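Protein Niban 2 (Homo sapiens, PDB 7CTP) may suppress apoptosis and may promote melanoma cell invasion in vitro, and carries a PH domain within the portion of the chain modelled here. Local coordinates at residues F75-D80 with H168-M173; Y121-S126 with V185-I190. All blocks are in the same frame, centred on the assembly; numbering follows the deposited sequence.

Contact 1: F75-D80 with H168-M173; sequences FQHQED and HYYFCM
A water held by Gln76, His77 and Tyr170 bridges the two strands: it accepts from Gln76 NE2 and Tyr170 N and donates to His77 O, 2.7 Å from the water oxygen. Here the first and last strands of the PH-domain sheet, 70-77 and 169-173, run antiparallel side by side. At His77 and Tyr170 the water takes the place of the second backbone bond; the direct one runs from His77 N to Tyr170 O at 2.9 Å, and Gln76 CA adds a CA-H...O contact to the same oxygen at 3.4 Å. Phe75 and Cys172 form the hydrogen-bonded pair, Cys172 N reaching Phe75 O at 3.0 Å, and Gln76 and Phe171 the non-hydrogen-bonded pair next to it. On one face the extended Gln76 chain lies alongside the Phe171 ring, CG 3.6 Å from CE1, and its NE2 comes to the edge of Tyr169. Gln78 NE2 donates to both Gln76 O and Gln76 OE1, above each carbonyl plane, and, with the water on Gln76 NE2, helps fix the rotation of the Gln76 amide. The other face carries Phe75, His77, Tyr170 and Cys172. With CG anti to the backbone N (chi1 -177°), His77 runs beside Tyr170, whose ring turns its edge toward the imidazole face, offset, planes 80° apart; the Tyr170 hydroxyl is hydrogen-bonded to Tyr130. At the far end, Cys172 SG rests 3.8 Å from Phe75 CB.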
loop_
_atom_site.group_PDB
_atom_site.type_symbol
_atom_site.label_atom_id
_atom_site.label_comp_id
_atom_site.label_asym_id
_atom_site.label_seq_id
_atom_site.Cartn_x
_atom_site.Cartn_y
_atom_site.Cartn_z
ATOM N N PHE A 75 11.077 -12.142 23.600
ATOM C CA PHE A 75 10.297 -13.299 23.993
ATOM C C PHE A 75 9.132 -13.454 23.023
ATOM O O PHE A 75 8.526 -12.463 22.612
ATOM C CB PHE A 75 9.790 -13.156 25.423
ATOM C CG PHE A 75 10.885 -13.009 26.429
ATOM C CD1 PHE A 75 11.820 -14.018 26.602
ATOM C CD2 PHE A 75 10.987 -11.865 27.196
ATOM C CE1 PHE A 75 12.835 -13.892 27.536
ATOM C CE2 PHE A 75 12.004 -11.727 28.131
ATOM C CZ PHE A 75 12.928 -12.743 28.298
ATOM N N GLN A 76 8.851 -14.693 22.625
ATOM C CA GLN A 76 7.720 -14.998 21.751
ATOM C C GLN A 76 6.882 -16.117 22.344
ATOM O O GLN A 76 7.416 -17.149 22.764
ATOM C CB GLN A 76 8.178 -15.396 20.346
ATOM C CG GLN A 76 7.002 -15.521 19.379
ATOM C CD GLN A 76 7.314 -16.355 18.150
ATOM O OE1 GLN A 76 8.363 -16.996 18.063
ATOM N NE2 GLN A 76 6.387 -16.361 17.194
ATOM N N HIS A 77 5.571 -15.917 22.368
ATOM C CA HIS A 77 4.665 -16.978 22.780
ATOM C C HIS A 77 4.606 -18.048 21.698
ATOM O O HIS A 77 4.425 -17.732 20.518
ATOM C CB HIS A 77 3.278 -16.405 23.039
ATOM C CG HIS A 77 2.286 -17.411 23.529
ATOM N ND1 HIS A 77 1.480 -18.141 22.679
ATOM C CD2 HIS A 77 1.966 -17.801 24.785
ATOM C CE1 HIS A 77 0.705 -18.939 23.393
ATOM N NE2 HIS A 77 0.980 -18.752 24.673
ATOM N N GLN A 78 4.755 -19.313 22.097
ATOM C CA GLN A 78 4.765 -20.438 21.165
ATOM C C GLN A 78 3.379 -21.072 21.118
ATOM O O GLN A 78 2.831 -21.459 22.155
ATOM C CB GLN A 78 5.821 -21.470 21.565
ATOM C CG GLN A 78 7.218 -20.892 21.662
ATOM C CD GLN A 78 7.670 -20.231 20.372
ATOM O OE1 GLN A 78 7.595 -20.826 19.298
ATOM N NE2 GLN A 78 8.139 -18.989 20.471
ATOM N N GLU A 79 2.819 -21.175 19.908
ATOM C CA GLU A 79 1.449 -21.653 19.754
ATOM C C GLU A 79 1.309 -23.107 20.191
ATOM O O GLU A 79 0.298 -23.482 20.797
ATOM C CB GLU A 79 1.000 -21.477 18.303
ATOM C CG GLU A 79 -0.447 -21.854 18.028
ATOM C CD GLU A 79 -0.668 -22.259 16.584
ATOM O OE1 GLU A 79 -0.897 -21.363 15.740
ATOM O OE2 GLU A 79 -0.604 -23.474 16.293
ATOM N N ASP A 80 2.314 -23.941 19.909
ATOM C CA ASP A 80 2.170 -25.368 20.183
ATOM C C ASP A 80 2.272 -25.662 21.675
ATOM O O ASP A 80 1.425 -26.366 22.239
ATOM C CB ASP A 80 3.203 -26.180 19.396
ATOM C CG ASP A 80 4.614 -25.649 19.539
ATOM O OD1 ASP A 80 4.910 -24.965 20.543
ATOM O OD2 ASP A 80 5.432 -25.925 18.638
ATOM N N HIS A 168 -1.717 -14.758 14.334
ATOM C CA HIS A 168 -1.287 -13.643 15.158
ATOM C C HIS A 168 -0.021 -14.046 15.889
ATOM O O HIS A 168 0.182 -15.222 16.195
ATOM C CB HIS A 168 -2.369 -13.241 16.158
ATOM C CG HIS A 168 -3.696 -12.964 15.520
ATOM N ND1 HIS A 168 -4.866 -12.875 16.241
ATOM C CD2 HIS A 168 -4.032 -12.752 14.224
ATOM C CE1 HIS A 168 -5.869 -12.621 15.416
ATOM N NE2 HIS A 168 -5.391 -12.547 14.185
ATOM N N TYR A 169 0.832 -13.063 16.148
ATOM C CA TYR A 169 2.106 -13.276 16.822
ATOM C C TYR A 169 2.140 -12.470 18.107
ATOM O O TYR A 169 1.665 -11.332 18.144
ATOM C CB TYR A 169 3.272 -12.871 15.929
ATOM C CG TYR A 169 3.351 -13.659 14.654
ATOM C CD1 TYR A 169 3.982 -14.893 14.623
ATOM C CD2 TYR A 169 2.786 -13.179 13.481
ATOM C CE1 TYR A 169 4.057 -15.628 13.450
ATOM C CE2 TYR A 169 2.860 -13.902 12.307
ATOM C CZ TYR A 169 3.500 -15.123 12.298
ATOM O OH TYR A 169 3.574 -15.853 11.134
ATOM N N TYR A 170 2.705 -13.061 19.159
ATOM C CA TYR A 170 2.733 -12.442 20.477
ATOM C C TYR A 170 4.174 -12.368 20.954
ATOM O O TYR A 170 4.831 -13.404 21.115
ATOM C CB TYR A 170 1.880 -13.235 21.465
ATOM C CG TYR A 170 0.551 -13.667 20.888
ATOM C CD1 TYR A 170 -0.458 -12.742 20.655
ATOM C CD2 TYR A 170 0.312 -14.996 20.560
ATOM C CE1 TYR A 170 -1.681 -13.134 20.126
ATOM C CE2 TYR A 170 -0.907 -15.394 20.029
ATOM C CZ TYR A 170 -1.897 -14.457 19.816
ATOM O OH TYR A 170 -3.113 -14.850 19.288
ATOM N N PHE A 171 4.663 -11.150 21.152
ATOM C CA PHE A 171 6.010 -10.882 21.631
ATOM C C PHE A 171 5.937 -10.078 22.922
ATOM O O PHE A 171 4.938 -9.415 23.204
ATOM C CB PHE A 171 6.826 -10.082 20.610
ATOM C CG PHE A 171 6.887 -10.703 19.243
ATOM C CD1 PHE A 171 7.648 -11.834 19.019
ATOM C CD2 PHE A 171 6.202 -10.136 18.180
ATOM C CE1 PHE A 171 7.717 -12.401 17.746
ATOM C CE2 PHE A 171 6.260 -10.694 16.920
ATOM C CZ PHE A 171 7.019 -11.828 16.700
ATOM N N CYS A 172 7.008 -10.116 23.709
ATOM C CA CYS A 172 7.161 -9.085 24.726
ATOM C C CYS A 172 8.644 -8.770 24.889
ATOM O O CYS A 172 9.525 -9.539 24.482
ATOM C CB CYS A 172 6.477 -9.462 26.062
ATOM S SG CYS A 172 7.174 -10.806 26.962
ATOM N N MET A 173 8.897 -7.584 25.425
ATOM C CA MET A 173 10.236 -7.056 25.618
ATOM C C MET A 173 10.443 -6.737 27.091
ATOM O O MET A 173 9.493 -6.611 27.870
ATOM C CB MET A 173 10.471 -5.793 24.780
ATOM C CG MET A 173 10.453 -6.025 23.279
ATOM S SD MET A 173 8.756 -6.063 22.657
ATOM C CE MET A 173 9.003 -6.708 21.011
HETATM O O HOH W 1 3.753 -15.772 18.711
#

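Contact 2: Y121-S126 with V185-I190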
loop_
_atom_site.group_PDB
_atom_site.type_symbol
_atom_site.label_atom_id
_atom_site.label_comp_id
_atom_site.label_asym_id
_atom_site.label_seq_id
_atom_site.Cartn_x
_atom_site.Cartn_y
_atom_site.Cartn_z
ATOM N N TYR A 121 -0.807 -6.497 8.544
ATOM C CA TYR A 121 -0.797 -6.617 9.993
ATOM C C TYR A 121 -0.958 -5.253 10.654
ATOM O O TYR A 121 -0.749 -4.202 10.035
ATOM C CB TYR A 121 0.501 -7.281 10.482
ATOM C CG TYR A 121 0.456 -8.792 10.429
ATOM C CD1 TYR A 121 0.709 -9.473 9.241
ATOM C CD2 TYR A 121 0.153 -9.540 11.563
ATOM C CE1 TYR A 121 0.657 -10.863 9.179
ATOM C CE2 TYR A 121 0.105 -10.934 11.513
ATOM C CZ TYR A 121 0.359 -11.584 10.321
ATOM O OH TYR A 121 0.301 -12.971 10.274
ATOM N N LYS A 122 -1.368 -5.289 11.927
ATOM C CA LYS A 122 -1.428 -4.126 12.809
ATOM C C LYS A 122 -0.722 -4.483 14.110
ATOM O O LYS A 122 -0.746 -5.641 14.526
ATOM C CB LYS A 122 -2.877 -3.720 13.130
ATOM C CG LYS A 122 -3.741 -3.411 11.921
ATOM C CD LYS A 122 -3.397 -2.043 11.337
ATOM C CE LYS A 122 -4.515 -1.532 10.422
ATOM N NZ LYS A 122 -4.228 -1.802 8.982
ATOM N N ILE A 123 -0.113 -3.484 14.763
ATOM C CA ILE A 123 0.609 -3.696 16.020
ATOM C C ILE A 123 -0.246 -3.228 17.185
ATOM O O ILE A 123 -0.800 -2.124 17.148
ATOM C CB ILE A 123 1.959 -2.960 16.031
ATOM C CG1 ILE A 123 2.878 -3.475 14.927
ATOM C CG2 ILE A 123 2.639 -3.112 17.399
ATOM C CD1 ILE A 123 3.956 -2.465 14.553
ATOM N N LEU A 124 -0.338 -4.056 18.227
ATOM C CA LEU A 124 -0.965 -3.682 19.491
ATOM C C LEU A 124 0.094 -3.706 20.583
ATOM O O LEU A 124 0.963 -4.585 20.594
ATOM C CB LEU A 124 -2.108 -4.642 19.867
ATOM C CG LEU A 124 -3.373 -4.765 19.016
ATOM C CD1 LEU A 124 -3.977 -3.407 18.704
ATOM C CD2 LEU A 124 -3.100 -5.555 17.735
ATOM N N THR A 125 0.031 -2.746 21.509
ATOM C CA THR A 125 1.006 -2.703 22.595
ATOM C C THR A 125 0.391 -3.036 23.951
ATOM O O THR A 125 0.980 -2.707 24.989
ATOM C CB THR A 125 1.693 -1.337 22.663
ATOM O OG1 THR A 125 0.699 -0.320 22.754
ATOM C CG2 THR A 125 2.516 -1.090 21.420
ATOM N N SER A 126 -0.782 -3.665 23.972
ATOM C CA SER A 126 -1.325 -4.164 25.227
ATOM C C SER A 126 -2.202 -5.369 24.937
ATOM O O SER A 126 -2.834 -5.461 23.875
ATOM C CB SER A 126 -2.097 -3.071 25.983
ATOM O OG SER A 126 -3.482 -3.083 25.694
ATOM N N VAL A 185 10.365 -0.379 14.321
ATOM C CA VAL A 185 10.921 -1.273 13.307
ATOM C C VAL A 185 9.819 -2.113 12.673
ATOM O O VAL A 185 9.782 -2.299 11.451
ATOM C CB VAL A 185 12.014 -2.166 13.925
ATOM C CG1 VAL A 185 12.381 -3.317 12.975
ATOM C CG2 VAL A 185 13.246 -1.331 14.281
ATOM N N LEU A 186 8.917 -2.655 13.499
ATOM C CA LEU A 186 7.850 -3.486 12.943
ATOM C C LEU A 186 6.849 -2.648 12.161
ATOM O O LEU A 186 6.289 -3.130 11.165
ATOM C CB LEU A 186 7.157 -4.284 14.047
ATOM C CG LEU A 186 8.068 -5.337 14.696
ATOM C CD1 LEU A 186 7.361 -6.010 15.862
ATOM C CD2 LEU A 186 8.527 -6.351 13.661
ATOM N N GLN A 187 6.608 -1.397 12.585
ATOM C CA GLN A 187 5.807 -0.484 11.772
ATOM C C GLN A 187 6.438 -0.286 10.403
ATOM O O GLN A 187 5.730 -0.241 9.389
ATOM C CB GLN A 187 5.653 0.880 12.452
ATOM C CG GLN A 187 4.590 0.980 13.525
ATOM C CD GLN A 187 4.617 2.324 14.242
ATOM O OE1 GLN A 187 5.500 3.156 14.012
ATOM N NE2 GLN A 187 3.651 2.537 15.117
ATOM N N ASP A 188 7.768 -0.139 10.360
ATOM C CA ASP A 188 8.475 -0.028 9.080
ATOM C C ASP A 188 8.320 -1.295 8.247
ATOM O O ASP A 188 8.147 -1.223 7.024
ATOM C CB ASP A 188 9.968 0.245 9.298
ATOM C CG ASP A 188 10.263 1.636 9.845
ATOM O OD1 ASP A 188 9.316 2.432 10.045
ATOM O OD2 ASP A 188 11.469 1.928 10.074
ATOM N N CYS A 189 8.413 -2.465 8.892
ATOM C CA CYS A 189 8.212 -3.742 8.205
ATOM C C CYS A 189 6.839 -3.799 7.547
ATOM O O CYS A 189 6.707 -4.187 6.379
ATOM C CB CYS A 189 8.348 -4.903 9.191
ATOM S SG CYS A 189 10.046 -5.257 9.742
ATOM N N ILE A 190 5.794 -3.458 8.309
ATOM C CA ILE A 190 4.427 -3.519 7.787
ATOM C C ILE A 190 4.264 -2.563 6.615
ATOM O O ILE A 190 3.694 -2.916 5.573
ATOM C CB ILE A 190 3.415 -3.208 8.903
ATOM C CG1 ILE A 190 3.420 -4.320 9.955
ATOM C CG2 ILE A 190 2.036 -2.987 8.301
ATOM C CD1 ILE A 190 2.709 -3.921 11.253
#
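The C-terminal helix of the PH domain, 176-194, meets an edge strand of the sheet, 122-124, through mostly apolar contacts, with no hydrogen bond between 121-126 and 185-190. Ile123 carries the strand side of the contact. Its CD1 sits against the helix backbone, 3.5 Å from Gln187 N, and also touches Leu186 CB at 3.7 Å and Gln187 CG at the same distance. The Gln187 chain crosses Ile123 at about a right angle and touches it through CG.

One turn on, Ile190 uses both of its branches. CD1 lies 3.7 Å from Ile123 CG1, while CG2, anti to the backbone N, comes to 3.5 Å from Tyr121 O. The CD1 methyl also approaches Tyr121 CB, at 4.1 Å. In the PH fold this helix packs against the strongly bent antiparallel sheet, and here the short segments run nearly antiparallel, at 162°, their axes 9.1 Å apart. An alanine in place of Ile190 would remove both branches and is likely to open a gap beside Ile123 CG1 and over Tyr121 O and CB.

The Tyr121 ring leads away from the helix toward His163, its hydroxyl hydrogen-bonded to Arg167 O, while Lys122 turns its CB away from the helix and its NZ forms a salt bridge with Glu226. Leu161, on the neighbouring strand 157-162, touches both Tyr121 and Ile123, and Ser118 packs on Ile190. On the strand side of that isoleucine, the CD1 methyl stands 3.7 Å from Tyr121 O, the same carbonyl oxygen that CG2 meets.

In the fold
Both contacts belong to the PH domain, their centres 14 Å apart. Contact 1 joins two strands within the sheet, whereas contact 2 sets the helix against one edge strand of the sheet. Strand 169-173 leads along the chain into helix 176-194, so the second segments of the two contacts follow each other, and the four segments alternate in sequence. Strand 157-162 lies between 169-173 and 122-124, its Leu161 touching Tyr169 and Phe171 of contact 1 and Tyr121 and Ile123 of contact 2. The contacts also meet directly, by packing: Tyr169 CE2 lies 3.4 Å from Tyr121 OH.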